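Citrate synthase (Sulfolobus solfataricus, PDB 1O7X) is a mainly helical enzyme of the citrate synthase family that forms a two-chain assembly. Local coordinates at residues Asn171-Asp174 / Lys175-Ile178. Residues are numbered along the deposited sequence; the frame is centred on the assembly and turned at random.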
loop_
_atom_site.group_PDB
_atom_site.type_symbol
_atom_site.label_atom_id
_atom_site.label_comp_id
_atom_site.label_asym_id
_atom_site.label_seq_id
_atom_site.Cartn_x
_atom_site.Cartn_y
_atom_site.Cartn_z
ATOM N N ASN A 171 -11.415 -21.482 -21.638
ATOM C CA ASN A 171 -10.029 -21.797 -21.874
ATOM C C ASN A 171 -9.161 -20.549 -21.953
ATOM O O ASN A 171 -8.042 -20.528 -21.428
ATOM C CB ASN A 171 -9.965 -22.546 -23.216
ATOM C CG ASN A 171 -8.552 -23.073 -23.384
ATOM O OD1 ASN A 171 -8.216 -24.020 -22.660
ATOM N ND2 ASN A 171 -7.784 -22.461 -24.275
ATOM N N ALA A 172 -9.649 -19.532 -22.669
ATOM C CA ALA A 172 -8.848 -18.315 -22.855
ATOM C C ALA A 172 -8.720 -17.588 -21.521
ATOM O O ALA A 172 -7.594 -17.261 -21.135
ATOM C CB ALA A 172 -9.360 -17.482 -24.005
ATOM N N MET A 173 -9.801 -17.437 -20.765
ATOM C CA MET A 173 -9.719 -16.825 -19.451
ATOM C C MET A 173 -8.748 -17.609 -18.564
ATOM O O MET A 173 -7.820 -17.009 -18.009
ATOM C CB MET A 173 -11.069 -16.733 -18.729
ATOM C CG MET A 173 -10.979 -15.784 -17.523
ATOM S SD MET A 173 -10.420 -14.157 -18.067
ATOM C CE MET A 173 -9.079 -13.781 -16.962
ATOM N N ASP A 174 -8.960 -18.910 -18.412
ATOM C CA ASP A 174 -8.128 -19.792 -17.617
ATOM C C ASP A 174 -6.651 -19.790 -17.987
ATOM O O ASP A 174 -5.804 -19.922 -17.095
ATOM C CB ASP A 174 -8.681 -21.226 -17.692
ATOM C CG ASP A 174 -7.771 -22.263 -17.050
ATOM O OD1 ASP A 174 -7.045 -22.970 -17.796
ATOM O OD2 ASP A 174 -7.762 -22.352 -15.795
ATOM N N LYS A 175 -6.289 -19.663 -19.260
ATOM C CA LYS A 175 -4.878 -19.653 -19.653
ATOM C C LYS A 175 -4.241 -18.290 -19.363
ATOM O O LYS A 175 -3.074 -18.176 -18.983
ATOM C CB LYS A 175 -4.652 -20.009 -21.124
ATOM C CG LYS A 175 -5.171 -21.355 -21.559
ATOM C CD LYS A 175 -4.834 -22.461 -20.579
ATOM C CE LYS A 175 -5.727 -23.660 -20.877
ATOM N NZ LYS A 175 -5.793 -24.551 -19.681
ATOM N N ALA A 176 -5.097 -17.270 -19.505
ATOM C CA ALA A 176 -4.729 -15.901 -19.196
ATOM C C ALA A 176 -4.204 -15.811 -17.756
ATOM O O ALA A 176 -3.164 -15.204 -17.526
ATOM C CB ALA A 176 -5.931 -14.983 -19.339
ATOM N N LEU A 177 -4.934 -16.437 -16.846
ATOM C CA LEU A 177 -4.640 -16.464 -15.431
ATOM C C LEU A 177 -3.290 -17.091 -15.129
ATOM O O LEU A 177 -2.492 -16.509 -14.374
ATOM C CB LEU A 177 -5.761 -17.136 -14.641
ATOM C CG LEU A 177 -7.156 -16.495 -14.705
ATOM C CD1 LEU A 177 -8.197 -17.378 -14.048
ATOM C CD2 LEU A 177 -7.152 -15.114 -14.073
ATOM N N ILE A 178 -3.009 -18.252 -15.730
ATOM C CA ILE A 178 -1.710 -18.888 -15.603
ATOM C C ILE A 178 -0.630 -17.970 -16.171
ATOM O O ILE A 178 0.451 -17.844 -15.581
ATOM C CB ILE A 178 -1.608 -20.194 -16.428
ATOM C CG1 ILE A 178 -2.731 -21.156 -16.015
ATOM C CG2 ILE A 178 -0.241 -20.860 -16.324
ATOM C CD1 ILE A 178 -3.134 -22.123 -17.121
#
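Lys175 lies back against the preceding turn of helix 167-180 and meets Asn171 and Asp174. Its CB lies 3.4 Å from Asn171 O, the carbonyl that also accepts the Lys175 N-H at 2.9 Å, donor N to Asn171 O. CG remains next to that oxygen, with ND2 of Asn171 3.9 Å from Lys175 CG. A bend at chi2 (-45°) turns the chain so that CD passes beside Asp174 OD1, 3.6 Å away, and CE touches both Asp174 OD1 and Asn171 OD1. The tip, Lys175 NZ, closes a salt bridge of 2.8 Å to Asp174 OD1, approaching nearly in line with the C-O bond. Asp174 reaches it with CG anti to its backbone N (chi1 172°), while its OD2 accepts the backbone N-H of Tyr44, at the start of helix 44-53; NZ also donates to Gly42 O, just before that helix. On another side of the helix, Met173 CE packs 3.7 Å from Leu177 CD2, and both residues touch helix 152-161. The pattern is an i, i+4 helical turn with an i, i+1 ion pair. Burial would disfavour a charged Asp174; the ammonium and the Tyr44 N-H donating to OD2 probably offset that cost and favour the carboxylate.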